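Local coordinates for phosphoglycolate phosphatase (Thermoplasma acidophilum, PDB 1L6R), which catalyses the magnesium-dependent dephosphorylation of 2-phosphoglycolate to glycolate and also, less efficiently, releases phosphate from inorganic pyrophosphate, at residues E94-R99 and D125-E130; T100-I105 and T115-D120; P194-D199 and D210-E215. The protein carries 1 engineered substitution. All blocks are in the same frame, centred on the assembly; numbering follows the deposited sequence.

Contact 1: residues E94-R99 and D125-E130; sequences EEMSKR and DYVRKE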
ATOM      1  N   GLU A  94     -21.459  -5.049 -15.887  1.00 20.14           N
ATOM      2  CA  GLU A  94     -22.640  -5.063 -16.739  1.00 23.41           C
ATOM      3  C   GLU A  94     -22.291  -4.588 -18.150  1.00 22.36           C
ATOM      4  O   GLU A  94     -22.691  -5.208 -19.134  1.00 23.64           O
ATOM      5  CB  GLU A  94     -23.727  -4.168 -16.135  1.00 26.01           C
ATOM      6  CG  GLU A  94     -25.026  -4.122 -16.926  0.95 31.96           C
ATOM      7  CD  GLU A  94     -26.055  -3.187 -16.307  0.28 35.34           C
ATOM      8  OE1 GLU A  94     -27.146  -3.023 -16.895  0.62 37.33           O
ATOM      9  OE2 GLU A  94     -25.774  -2.614 -15.230  0.42 37.48           O
ATOM     10  N   GLU A  95     -21.528  -3.504 -18.239  1.00 22.50           N
ATOM     11  CA  GLU A  95     -21.136  -2.948 -19.534  1.00 23.31           C
ATOM     12  C   GLU A  95     -20.115  -3.821 -20.260  1.00 22.63           C
ATOM     13  O   GLU A  95     -20.273  -4.141 -21.442  1.00 21.84           O
ATOM     14  CB  GLU A  95     -20.549  -1.545 -19.347  1.00 27.04           C
ATOM     15  CG  GLU A  95     -21.446  -0.577 -18.588  0.58 32.79           C
ATOM     16  CD  GLU A  95     -20.805   0.785 -18.392  0.20 35.79           C
ATOM     17  OE1 GLU A  95     -19.702   0.850 -17.807  0.51 37.91           O
ATOM     18  OE2 GLU A  95     -21.406   1.793 -18.821  0.32 37.78           O
ATOM     19  N   MET A  96     -19.070  -4.214 -19.544  1.00 20.50           N
ATOM     20  CA  MET A  96     -18.001  -5.016 -20.122  1.00 19.70           C
ATOM     21  C   MET A  96     -18.454  -6.397 -20.598  1.00 19.07           C
ATOM     22  O   MET A  96     -17.922  -6.933 -21.575  1.00 19.53           O
ATOM     23  CB  MET A  96     -16.872  -5.150 -19.099  1.00 20.95           C
ATOM     24  CG  MET A  96     -15.505  -5.406 -19.693  1.00 23.44           C
ATOM     25  SD  MET A  96     -14.979  -4.119 -20.858  1.00 25.83           S
ATOM     26  CE  MET A  96     -15.017  -2.684 -19.848  1.00 27.59           C
ATOM     27  N   SER A  97     -19.437  -6.976 -19.922  1.00 18.23           N
ATOM     28  CA  SER A  97     -19.918  -8.296 -20.307  1.00 19.89           C
ATOM     29  C   SER A  97     -20.608  -8.269 -21.672  1.00 21.40           C
ATOM     30  O   SER A  97     -20.836  -9.313 -22.281  1.00 22.33           O
ATOM     31  CB  SER A  97     -20.880  -8.834 -19.244  1.00 19.67           C
ATOM     32  OG  SER A  97     -22.075  -8.065 -19.207  1.00 22.61           O
ATOM     33  N   LYS A  98     -20.929  -7.075 -22.155  1.00 23.49           N
ATOM     34  CA  LYS A  98     -21.590  -6.954 -23.447  1.00 26.40           C
ATOM     35  C   LYS A  98     -20.617  -7.060 -24.618  1.00 27.16           C
ATOM     36  O   LYS A  98     -21.021  -7.380 -25.736  1.00 28.49           O
ATOM     37  CB  LYS A  98     -22.349  -5.626 -23.533  1.00 27.05           C
ATOM     38  CG  LYS A  98     -23.492  -5.501 -22.540  1.00 29.65           C
ATOM     39  CD  LYS A  98     -24.110  -4.107 -22.593  1.00 31.24           C
ATOM     40  CE  LYS A  98     -25.237  -3.960 -21.582  1.00 32.45           C
ATOM     41  NZ  LYS A  98     -25.785  -2.570 -21.551  1.00 33.65           N
ATOM     42  N   ARG A  99     -19.335  -6.802 -24.373  1.00 26.90           N
ATOM     43  CA  ARG A  99     -18.358  -6.865 -25.455  1.00 26.29           C
ATOM     44  C   ARG A  99     -17.098  -7.676 -25.172  1.00 25.12           C
ATOM     45  O   ARG A  99     -16.118  -7.589 -25.916  1.00 24.93           O
ATOM     46  CB  ARG A  99     -17.984  -5.449 -25.891  1.00 28.91           C
ATOM     47  CG  ARG A  99     -17.563  -4.533 -24.764  1.00 32.32           C
ATOM     48  CD  ARG A  99     -17.981  -3.104 -25.074  1.00 35.32           C
ATOM     49  NE  ARG A  99     -17.418  -2.146 -24.127  1.00 37.35           N
ATOM     50  CZ  ARG A  99     -16.121  -1.887 -24.026  1.00 37.53           C
ATOM     51  NH1 ARG A  99     -15.264  -2.516 -24.815  1.00 39.18           N
ATOM     52  NH2 ARG A  99     -15.682  -0.999 -23.146  1.00 37.87           N
ATOM     53  N   ASP A 125      -6.043  -8.427 -20.410  1.00 16.82           N
ATOM     54  CA  ASP A 125      -5.318  -7.176 -20.594  1.00 17.18           C
ATOM     55  C   ASP A 125      -6.241  -6.009 -20.923  1.00 16.34           C
ATOM     56  O   ASP A 125      -6.102  -4.919 -20.364  1.00 18.94           O
ATOM     57  CB  ASP A 125      -4.245  -7.321 -21.681  1.00 19.72           C
ATOM     58  CG  ASP A 125      -3.137  -8.281 -21.284  1.00 21.45           C
ATOM     59  OD1 ASP A 125      -2.959  -8.527 -20.071  1.00 22.04           O
ATOM     60  OD2 ASP A 125      -2.428  -8.782 -22.184  1.00 22.92           O
ATOM     61  N   TYR A 126      -7.194  -6.236 -21.813  1.00 17.38           N
ATOM     62  CA  TYR A 126      -8.114  -5.168 -22.176  1.00 17.46           C
ATOM     63  C   TYR A 126      -8.986  -4.736 -20.998  1.00 17.63           C
ATOM     64  O   TYR A 126      -9.137  -3.541 -20.723  1.00 18.27           O
ATOM     65  CB  TYR A 126      -9.015  -5.607 -23.323  1.00 18.57           C
ATOM     66  CG  TYR A 126     -10.067  -4.578 -23.655  1.00 20.50           C
ATOM     67  CD1 TYR A 126      -9.721  -3.369 -24.258  1.00 22.16           C
ATOM     68  CD2 TYR A 126     -11.407  -4.805 -23.352  1.00 21.48           C
ATOM     69  CE1 TYR A 126     -10.685  -2.409 -24.551  1.00 23.45           C
ATOM     70  CE2 TYR A 126     -12.383  -3.852 -23.642  1.00 23.25           C
ATOM     71  CZ  TYR A 126     -12.012  -2.657 -24.241  1.00 24.58           C
ATOM     72  OH  TYR A 126     -12.969  -1.714 -24.535  1.00 28.44           O
ATOM     73  N   VAL A 127      -9.570  -5.708 -20.306  1.00 15.91           N
ATOM     74  CA  VAL A 127     -10.427  -5.381 -19.180  1.00 15.90           C
ATOM     75  C   VAL A 127      -9.651  -4.703 -18.054  1.00 15.35           C
ATOM     76  O   VAL A 127     -10.176  -3.798 -17.398  1.00 15.13           O
ATOM     77  CB  VAL A 127     -11.166  -6.630 -18.668  1.00 15.16           C
ATOM     78  CG1 VAL A 127     -11.867  -6.317 -17.356  1.00 15.73           C
ATOM     79  CG2 VAL A 127     -12.192  -7.087 -19.708  1.00 16.70           C
ATOM     80  N   ARG A 128      -8.403  -5.105 -17.831  1.00 15.06           N
ATOM     81  CA  ARG A 128      -7.623  -4.460 -16.786  1.00 14.49           C
ATOM     82  C   ARG A 128      -7.412  -2.988 -17.141  1.00 16.22           C
ATOM     83  O   ARG A 128      -7.540  -2.114 -16.290  1.00 15.82           O
ATOM     84  CB  ARG A 128      -6.268  -5.153 -16.586  1.00 15.61           C
ATOM     85  CG  ARG A 128      -5.361  -4.387 -15.619  1.00 17.93           C
ATOM     86  CD  ARG A 128      -4.141  -5.183 -15.193  1.00 18.02           C
ATOM     87  NE  ARG A 128      -4.473  -6.185 -14.182  1.00 21.58           N
ATOM     88  CZ  ARG A 128      -4.173  -7.475 -14.283  1.00 21.31           C
ATOM     89  NH1 ARG A 128      -3.537  -7.925 -15.356  1.00 25.15           N
ATOM     90  NH2 ARG A 128      -4.493  -8.312 -13.307  1.00 23.29           N
ATOM     91  N   LYS A 129      -7.096  -2.719 -18.406  1.00 17.09           N
ATOM     92  CA  LYS A 129      -6.886  -1.345 -18.847  1.00 19.67           C
ATOM     93  C   LYS A 129      -8.158  -0.531 -18.630  1.00 17.48           C
ATOM     94  O   LYS A 129      -8.114   0.579 -18.101  1.00 19.36           O
ATOM     95  CB  LYS A 129      -6.490  -1.314 -20.328  1.00 22.08           C
ATOM     96  CG  LYS A 129      -5.084  -1.832 -20.615  0.71 26.95           C
ATOM     97  CD  LYS A 129      -4.770  -1.749 -22.103  0.70 31.01           C
ATOM     98  CE  LYS A 129      -3.363  -2.242 -22.407  0.69 33.22           C
ATOM     99  NZ  LYS A 129      -3.038  -2.131 -23.857  0.60 35.78           N
ATOM    100  N   GLU A 130      -9.293  -1.088 -19.036  1.00 17.83           N
ATOM    101  CA  GLU A 130     -10.571  -0.403 -18.865  1.00 17.39           C
ATOM    102  C   GLU A 130     -10.891  -0.200 -17.386  1.00 17.16           C
ATOM    103  O   GLU A 130     -11.354   0.867 -16.977  1.00 17.93           O
ATOM    104  CB  GLU A 130     -11.693  -1.200 -19.529  1.00 21.04           C
ATOM    105  CG  GLU A 130     -11.655  -1.170 -21.046  1.00 25.02           C
ATOM    106  CD  GLU A 130     -11.651   0.248 -21.588  1.00 28.33           C
ATOM    107  OE1 GLU A 130     -10.559   0.845 -21.691  1.00 31.84           O
ATOM    108  OE2 GLU A 130     -12.743   0.769 -21.896  1.00 31.70           O
TER
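R99 reaches from the turn after helix 87-96 to the phenol oxygen of Y126 on helix 124-132, tying together two helices of the small α/β cap that accompanies the HAD core. R99 NH1 donates to Y126 OH nearly straight (166°), although the modelled 2.4 Å between them is too short for its exact length to be trusted. NH2 of the same guanidinium adds a weak bond to that oxygen, so both terminal nitrogens of R99 converge on one phenol. The guanidinium and ring planes stand 71° apart, and Y126 OH meets the arginine at its edge. Beyond it, R99 NH2 faces E130 OE2 at 3.7 Å, a long salt bridge; the carboxylate oxygen lies in the guanidinium plane, and the two side chains cross at about a right angle. E130, one helical turn after Y126, also lays its CG over one face of the Y126 ring, off towards the rim.

Packed against these polar groups is M96, buried like V127. Its CG is anti to the backbone N (chi1 -155°), and bends at the next two torsions turn the thioether towards Y126 and E130. M96 SD then sits 3.8 Å from Y126 CE2 in an oblique Met-aromatic contact, and also over one face of the R99 guanidinium, towards its rim. M96 CG packs on V127 CG2 at 3.7 Å, the two side chains sliding past each other in opposite directions. F92, M102 and I119 extend this apolar layer. The methyl of M96 finishes the contact: CE rests 3.7 Å from E130 CB, against the aliphatic root of the same glutamate whose carboxylate faces R99.

Contact 2: residues T100-I105 and T115-D120; sequences TSMRSI and TGFDID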
ATOM      1  N   THR A 100     -17.122  -8.452 -24.093  1.00 21.93           N
ATOM      2  CA  THR A 100     -15.997  -9.313 -23.736  1.00 18.69           C
ATOM      3  C   THR A 100     -16.553 -10.552 -23.054  1.00 17.01           C
ATOM      4  O   THR A 100     -17.761 -10.689 -22.886  1.00 18.26           O
ATOM      5  CB  THR A 100     -15.011  -8.646 -22.757  1.00 18.62           C
ATOM      6  OG1 THR A 100     -15.621  -8.526 -21.467  1.00 16.49           O
ATOM      7  CG2 THR A 100     -14.594  -7.277 -23.257  1.00 17.94           C
ATOM      8  N   SER A 101     -15.658 -11.447 -22.657  1.00 15.85           N
ATOM      9  CA  SER A 101     -16.048 -12.678 -21.989  1.00 15.90           C
ATOM     10  C   SER A 101     -16.226 -12.478 -20.482  1.00 14.32           C
ATOM     11  O   SER A 101     -16.545 -13.429 -19.770  1.00 15.71           O
ATOM     12  CB  SER A 101     -14.989 -13.749 -22.226  1.00 16.43           C
ATOM     13  OG  SER A 101     -13.760 -13.353 -21.647  1.00 17.13           O
ATOM     14  N   MET A 102     -16.021 -11.251 -20.004  1.00 14.06           N
ATOM     15  CA  MET A 102     -16.162 -10.966 -18.573  1.00 14.26           C
ATOM     16  C   MET A 102     -17.585 -11.317 -18.155  1.00 15.09           C
ATOM     17  O   MET A 102     -18.554 -10.892 -18.790  1.00 15.87           O
ATOM     18  CB  MET A 102     -15.886  -9.493 -18.302  1.00 14.03           C
ATOM     19  CG  MET A 102     -15.658  -9.168 -16.840  1.00 14.83           C
ATOM     20  SD  MET A 102     -15.561  -7.392 -16.573  1.00 14.21           S
ATOM     21  CE  MET A 102     -15.006  -7.360 -14.851  1.00 15.08           C
ATOM     22  N   ARG A 103     -17.722 -12.080 -17.079  1.00 13.71           N
ATOM     23  CA  ARG A 103     -19.044 -12.504 -16.653  1.00 14.51           C
ATOM     24  C   ARG A 103     -19.195 -12.624 -15.146  1.00 13.22           C
ATOM     25  O   ARG A 103     -18.225 -12.866 -14.418  1.00 13.61           O
ATOM     26  CB  ARG A 103     -19.381 -13.842 -17.315  1.00 16.22           C
ATOM     27  CG  ARG A 103     -18.269 -14.875 -17.215  0.88 18.78           C
ATOM     28  CD  ARG A 103     -18.556 -16.079 -18.112  0.66 20.53           C
ATOM     29  NE  ARG A 103     -17.564 -17.142 -17.965  0.74 22.48           N
ATOM     30  CZ  ARG A 103     -16.335 -17.105 -18.471  0.84 23.91           C
ATOM     31  NH1 ARG A 103     -15.926 -16.055 -19.171  0.95 22.53           N
ATOM     32  NH2 ARG A 103     -15.512 -18.126 -18.278  0.65 24.89           N
ATOM     33  N   SER A 104     -20.432 -12.463 -14.697  1.00 13.15           N
ATOM     34  CA  SER A 104     -20.778 -12.545 -13.286  1.00 13.55           C
ATOM     35  C   SER A 104     -20.642 -13.969 -12.755  1.00 12.93           C
ATOM     36  O   SER A 104     -20.625 -14.945 -13.518  1.00 14.30           O
ATOM     37  CB  SER A 104     -22.221 -12.064 -13.090  1.00 14.58           C
ATOM     38  OG  SER A 104     -22.540 -11.952 -11.713  1.00 14.29           O
ATOM     39  N   ILE A 105     -20.533 -14.081 -11.434  1.00 12.72           N
ATOM     40  CA  ILE A 105     -20.440 -15.373 -10.786  1.00 12.69           C
ATOM     41  C   ILE A 105     -21.535 -15.430  -9.740  1.00 12.52           C
ATOM     42  O   ILE A 105     -22.014 -14.390  -9.261  1.00 12.69           O
ATOM     43  CB  ILE A 105     -19.053 -15.606 -10.150  1.00 11.08           C
ATOM     44  CG1 ILE A 105     -18.753 -14.545  -9.085  1.00 10.75           C
ATOM     45  CG2 ILE A 105     -17.999 -15.569 -11.233  1.00 12.08           C
ATOM     46  CD1 ILE A 105     -17.393 -14.725  -8.398  1.00 11.24           C
ATOM     47  N   THR A 115     -16.997  -6.562  -7.013  1.00 10.87           N
ATOM     48  CA  THR A 115     -17.645  -7.491  -7.926  1.00 10.71           C
ATOM     49  C   THR A 115     -16.701  -8.608  -8.356  1.00 10.68           C
ATOM     50  O   THR A 115     -15.592  -8.346  -8.821  1.00 11.53           O
ATOM     51  CB  THR A 115     -18.124  -6.735  -9.178  1.00 10.85           C
ATOM     52  OG1 THR A 115     -18.952  -5.642  -8.772  1.00 12.06           O
ATOM     53  CG2 THR A 115     -18.912  -7.638 -10.107  1.00 12.79           C
ATOM     54  N   GLY A 116     -17.143  -9.850  -8.195  1.00  9.59           N
ATOM     55  CA  GLY A 116     -16.329 -10.976  -8.631  1.00 10.89           C
ATOM     56  C   GLY A 116     -16.674 -11.287 -10.084  1.00 10.53           C
ATOM     57  O   GLY A 116     -17.733 -10.907 -10.586  1.00 10.85           O
ATOM     58  N   PHE A 117     -15.786 -11.980 -10.786  1.00 10.96           N
ATOM     59  CA  PHE A 117     -16.080 -12.311 -12.174  1.00 10.39           C
ATOM     60  C   PHE A 117     -15.187 -13.408 -12.714  1.00 10.51           C
ATOM     61  O   PHE A 117     -14.163 -13.745 -12.110  1.00 11.16           O
ATOM     62  CB  PHE A 117     -15.957 -11.053 -13.082  1.00 10.71           C
ATOM     63  CG  PHE A 117     -14.551 -10.492 -13.214  1.00  9.42           C
ATOM     64  CD1 PHE A 117     -14.055  -9.568 -12.297  1.00 10.12           C
ATOM     65  CD2 PHE A 117     -13.747 -10.853 -14.302  1.00 10.44           C
ATOM     66  CE1 PHE A 117     -12.784  -9.000 -12.458  1.00 10.25           C
ATOM     67  CE2 PHE A 117     -12.477 -10.295 -14.478  1.00 10.14           C
ATOM     68  CZ  PHE A 117     -11.990  -9.367 -13.561  1.00 10.07           C
ATOM     69  N   ASP A 118     -15.610 -13.971 -13.842  1.00 11.35           N
ATOM     70  CA  ASP A 118     -14.841 -14.971 -14.570  1.00 12.18           C
ATOM     71  C   ASP A 118     -14.517 -14.251 -15.877  1.00 12.49           C
ATOM     72  O   ASP A 118     -15.247 -13.347 -16.288  1.00 13.02           O
ATOM     73  CB  ASP A 118     -15.664 -16.224 -14.895  1.00 12.60           C
ATOM     74  CG  ASP A 118     -15.916 -17.105 -13.682  1.00 12.98           C
ATOM     75  OD1 ASP A 118     -15.164 -16.997 -12.688  1.00 14.42           O
ATOM     76  OD2 ASP A 118     -16.864 -17.924 -13.739  1.00 15.63           O
ATOM     77  N   ILE A 119     -13.442 -14.654 -16.540  1.00 12.23           N
ATOM     78  CA  ILE A 119     -13.051 -14.013 -17.794  1.00 13.28           C
ATOM     79  C   ILE A 119     -12.096 -14.920 -18.561  1.00 14.54           C
ATOM     80  O   ILE A 119     -11.329 -15.672 -17.958  1.00 15.30           O
ATOM     81  CB  ILE A 119     -12.356 -12.656 -17.504  1.00 12.86           C
ATOM     82  CG1 ILE A 119     -12.153 -11.861 -18.797  1.00 13.96           C
ATOM     83  CG2 ILE A 119     -11.011 -12.894 -16.794  1.00 13.97           C
ATOM     84  CD1 ILE A 119     -11.692 -10.448 -18.552  1.00 13.67           C
ATOM     85  N   ASP A 120     -12.167 -14.873 -19.889  1.00 15.37           N
ATOM     86  CA  ASP A 120     -11.253 -15.667 -20.715  1.00 15.74           C
ATOM     87  C   ASP A 120      -9.892 -14.979 -20.618  1.00 14.72           C
ATOM     88  O   ASP A 120      -9.812 -13.758 -20.617  1.00 14.97           O
ATOM     89  CB  ASP A 120     -11.698 -15.669 -22.179  1.00 17.53           C
ATOM     90  CG  ASP A 120     -13.020 -16.375 -22.398  1.00 21.07           C
ATOM     91  OD1 ASP A 120     -13.506 -17.071 -21.481  1.00 23.42           O
ATOM     92  OD2 ASP A 120     -13.572 -16.240 -23.513  1.00 23.89           O
TER
HETATM   93  O   HOH W   1     -12.303 -18.517 -18.187  1.00 36.89           O
HETATM   94  O   HOH W   2     -17.425 -19.312 -16.107  1.00 40.13           O
HETATM   95  O   HOH W   3     -19.474 -17.118 -14.630  1.00 30.53           O
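M102 lays its methyl over the middle of the F117 ring, joining the loop 100-105 to the edge strand 115-117 of the cap's three-stranded antiparallel sheet. M102 CE sits 3.4 Å from the ring centroid, only 9° off the normal: a CH-pi contact reached by a chain extended beyond CG. F117 CG lies between its backbone N and carbonyl carbon (chi1 66°), which sets the ring against M102 while F117 CB stays 3.2 Å from R103 O; the ring also meets that of W145. Replacing F117 by an alanine is likely to leave M102 CE without the ring face it rests on and W145 without its ring partner.

A single antiparallel bridge joins R103 and D118 as a hydrogen-bonded pair: R103 N to D118 O and D118 N to R103 O, both 2.9 Å. R103 runs extended from CG to NE, obliquely over D118 towards D120, one guanidinium face over D118 CB. NH1 bonds S101 O in the guanidinium plane and forms a salt bridge to D120 OD1 whose hydrogen bond is weak (3.5 Å). S101 OG accepts from D120 N at 2.8 Å and is hydrogen-bonded to D123. I105 CG2 lies against the D118 carboxylate.

No N-H of the R103 guanidinium points at the D118 carboxylate; a water links R103 NE to D118 OD2, 4.4 Å apart, and their attraction is probably a supplement to the backbone pair.

Contact 3: residues P194-D199 and D210-E215; sequences PANATD and DYSYGE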
ATOM      1  N   PRO A 194       4.386 -19.669   3.437  1.00 10.43           N
ATOM      2  CA  PRO A 194       4.621 -21.093   3.181  1.00 11.52           C
ATOM      3  C   PRO A 194       5.790 -21.363   2.232  1.00 11.51           C
ATOM      4  O   PRO A 194       6.341 -20.450   1.596  1.00 11.97           O
ATOM      5  CB  PRO A 194       3.288 -21.567   2.607  1.00 10.69           C
ATOM      6  CG  PRO A 194       2.802 -20.348   1.858  1.00 11.55           C
ATOM      7  CD  PRO A 194       3.141 -19.207   2.791  1.00 11.54           C
ATOM      8  N   ALA A 195       6.153 -22.637   2.135  1.00 12.08           N
ATOM      9  CA  ALA A 195       7.249 -23.051   1.275  1.00 12.12           C
ATOM     10  C   ALA A 195       6.951 -22.792  -0.198  1.00 12.45           C
ATOM     11  O   ALA A 195       7.872 -22.646  -0.998  1.00 13.65           O
ATOM     12  CB  ALA A 195       7.561 -24.535   1.492  1.00 13.72           C
ATOM     13  N   ASN A 196       5.673 -22.732  -0.567  1.00 12.38           N
ATOM     14  CA  ASN A 196       5.335 -22.485  -1.965  1.00 11.75           C
ATOM     15  C   ASN A 196       4.914 -21.036  -2.211  1.00 12.02           C
ATOM     16  O   ASN A 196       4.268 -20.715  -3.209  1.00 13.03           O
ATOM     17  CB  ASN A 196       4.258 -23.469  -2.449  1.00 11.95           C
ATOM     18  CG  ASN A 196       2.894 -23.177  -1.875  1.00 10.50           C
ATOM     19  OD1 ASN A 196       2.759 -22.415  -0.920  1.00 12.55           O
ATOM     20  ND2 ASN A 196       1.868 -23.794  -2.455  1.00 13.40           N
ATOM     21  N   ALA A 197       5.280 -20.145  -1.293  1.00 11.80           N
ATOM     22  CA  ALA A 197       4.972 -18.731  -1.493  1.00 10.78           C
ATOM     23  C   ALA A 197       5.839 -18.214  -2.644  1.00 11.88           C
ATOM     24  O   ALA A 197       6.864 -18.810  -2.982  1.00 13.02           O
ATOM     25  CB  ALA A 197       5.280 -17.941  -0.226  1.00 11.55           C
ATOM     26  N   THR A 198       5.433 -17.104  -3.247  1.00 11.61           N
ATOM     27  CA  THR A 198       6.222 -16.526  -4.331  1.00 12.04           C
ATOM     28  C   THR A 198       7.563 -16.044  -3.800  1.00 12.74           C
ATOM     29  O   THR A 198       7.719 -15.776  -2.601  1.00 12.08           O
ATOM     30  CB  THR A 198       5.522 -15.327  -4.959  1.00 12.50           C
ATOM     31  OG1 THR A 198       5.243 -14.368  -3.932  1.00 13.08           O
ATOM     32  CG2 THR A 198       4.226 -15.752  -5.650  1.00 13.29           C
ATOM     33  N   ASP A 199       8.531 -15.908  -4.700  1.00 12.13           N
ATOM     34  CA  ASP A 199       9.854 -15.455  -4.317  1.00 12.24           C
ATOM     35  C   ASP A 199       9.841 -14.085  -3.653  1.00 12.12           C
ATOM     36  O   ASP A 199      10.535 -13.880  -2.667  1.00 13.15           O
ATOM     37  CB  ASP A 199      10.780 -15.388  -5.539  1.00 12.40           C
ATOM     38  CG  ASP A 199      11.262 -16.755  -5.994  1.00 15.65           C
ATOM     39  OD1 ASP A 199      11.067 -17.753  -5.270  1.00 16.41           O
ATOM     40  OD2 ASP A 199      11.862 -16.821  -7.091  1.00 18.10           O
ATOM     41  N   ASP A 210       8.694 -24.475   6.084  1.00 14.57           N
ATOM     42  CA  ASP A 210       9.118 -25.630   5.298  1.00 14.07           C
ATOM     43  C   ASP A 210       7.872 -26.333   4.758  1.00 13.49           C
ATOM     44  O   ASP A 210       7.976 -27.281   3.978  1.00 15.57           O
ATOM     45  CB  ASP A 210       9.885 -26.635   6.174  1.00 15.70           C
ATOM     46  CG  ASP A 210      11.144 -26.048   6.777  1.00 18.19           C
ATOM     47  OD1 ASP A 210      12.038 -25.643   6.003  1.00 21.01           O
ATOM     48  OD2 ASP A 210      11.241 -25.992   8.023  1.00 19.77           O
ATOM     49  N   TYR A 211       6.698 -25.843   5.157  1.00 13.10           N
ATOM     50  CA  TYR A 211       5.425 -26.452   4.777  1.00 12.97           C
ATOM     51  C   TYR A 211       4.507 -25.525   3.994  1.00 12.98           C
ATOM     52  O   TYR A 211       4.720 -24.321   3.948  1.00 14.62           O
ATOM     53  CB  TYR A 211       4.675 -26.885   6.042  1.00 13.66           C
ATOM     54  CG  TYR A 211       5.446 -27.834   6.935  1.00 14.90           C
ATOM     55  CD1 TYR A 211       5.434 -29.207   6.689  1.00 17.16           C
ATOM     56  CD2 TYR A 211       6.203 -27.359   8.002  1.00 16.43           C
ATOM     57  CE1 TYR A 211       6.165 -30.082   7.486  1.00 17.56           C
ATOM     58  CE2 TYR A 211       6.945 -28.233   8.810  1.00 16.71           C
ATOM     59  CZ  TYR A 211       6.915 -29.587   8.540  1.00 17.32           C
ATOM     60  OH  TYR A 211       7.627 -30.466   9.330  1.00 19.17           O
ATOM     61  N   SER A 212       3.472 -26.112   3.405  1.00 12.82           N
ATOM     62  CA  SER A 212       2.459 -25.375   2.657  1.00 12.30           C
ATOM     63  C   SER A 212       1.123 -26.085   2.866  1.00 12.89           C
ATOM     64  O   SER A 212       1.033 -27.084   3.590  1.00 13.60           O
ATOM     65  CB  SER A 212       2.764 -25.380   1.156  1.00 13.39           C
ATOM     66  OG  SER A 212       4.048 -24.863   0.880  1.00 13.74           O
ATOM     67  N   TYR A 213       0.094 -25.558   2.209  1.00 13.42           N
ATOM     68  CA  TYR A 213      -1.251 -26.121   2.233  1.00 13.16           C
ATOM     69  C   TYR A 213      -1.892 -26.243   3.609  1.00 13.64           C
ATOM     70  O   TYR A 213      -2.651 -27.178   3.887  1.00 14.24           O
ATOM     71  CB  TYR A 213      -1.243 -27.468   1.493  1.00 14.37           C
ATOM     72  CG  TYR A 213      -0.983 -27.318   0.003  1.00 14.85           C
ATOM     73  CD1 TYR A 213      -1.837 -26.563  -0.805  1.00 15.45           C
ATOM     74  CD2 TYR A 213       0.114 -27.941  -0.604  1.00 16.87           C
ATOM     75  CE1 TYR A 213      -1.611 -26.432  -2.179  1.00 14.43           C
ATOM     76  CE2 TYR A 213       0.350 -27.815  -1.979  1.00 17.71           C
ATOM     77  CZ  TYR A 213      -0.518 -27.059  -2.758  1.00 17.46           C
ATOM     78  OH  TYR A 213      -0.289 -26.925  -4.115  1.00 19.66           O
ATOM     79  N   GLY A 214      -1.589 -25.271   4.459  1.00 13.51           N
ATOM     80  CA  GLY A 214      -2.147 -25.242   5.795  1.00 12.95           C
ATOM     81  C   GLY A 214      -1.190 -25.698   6.870  1.00 12.83           C
ATOM     82  O   GLY A 214      -1.322 -25.308   8.025  1.00 13.43           O
ATOM     83  N   GLU A 215      -0.214 -26.515   6.488  1.00 13.03           N
ATOM     84  CA  GLU A 215       0.745 -27.018   7.461  1.00 13.86           C
ATOM     85  C   GLU A 215       1.759 -25.971   7.892  1.00 13.73           C
ATOM     86  O   GLU A 215       2.490 -26.172   8.862  1.00 15.20           O
ATOM     87  CB  GLU A 215       1.437 -28.277   6.922  1.00 16.36           C
ATOM     88  CG  GLU A 215       0.453 -29.430   6.783  1.00 19.82           C
ATOM     89  CD  GLU A 215       1.104 -30.789   6.662  1.00 23.89           C
ATOM     90  OE1 GLU A 215       0.352 -31.777   6.525  1.00 24.35           O
ATOM     91  OE2 GLU A 215       2.350 -30.871   6.713  1.00 27.14           O
TER
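S212 turns its hydroxyl beside its own backbone N, with OG anti to the carbonyl carbon (chi1 -56°), while N196 tucks CG between its backbone N and carbonyl carbon (chi1 72°); these settings bring the S212 hydroxyl up against both backbone and amide of N196. N196 N gives S212 OG a weak hydrogen bond at 3.0 Å. The firmer link is made by backbone atoms, A195 N to Y211 O at 2.9 Å, nearly straight at the hydrogen although the donor stands above the carbonyl plane. Around it, P194 CB packs 3.4 Å from Y211 O, and A195 CB touches both S212 OG and D210 O.

N196 ND2 lies over one face of the Y213 ring, off towards the rim, its amide steeply inclined to the ring.

Both segments are tight loops following neighbouring parallel strands, 190-193 and 207-208, of the Rossmann-like HAD core. P194 to A197 form a type I turn, closed by A197 N to P194 O, just after which T198 stands at the N-cap of helix 199-204. S212 to E215 form a type I' turn, with Y213 and G214 at positive phi, and E215 forms a salt bridge with K26.

The P194 side chain lies against that of the metal ligand D177, and a bound calcium ion is about 4 Å from the N196 side chain. Across the contact itself one backbone N-H to carbonyl bond and one weak N-H to hydroxyl bond join the loops, so neutral groups hold them together without a charged pair.

Contacts 1 and 2 belong to the cap, contact 3 to the core. Along the chain, both segments of contact 2 fall between those of contact 1, and contact 3 follows later. The first two have centres about 9 Å apart and share an apolar seam: M96 CB meets M102 SD at 3.6 Å, and V127 CG2 meets I119 CD1 at the same distance, so helices 87-96 and 124-132 share apolar neighbours from the loops flanking strand 115-117. Contact 3, its centre about 34 Å from that of contact 1 and 29 Å from that of contact 2, lies beside the metal ligand D177, in the core that holds the nucleophile; as in HAD relatives, the cap probably covers the active site.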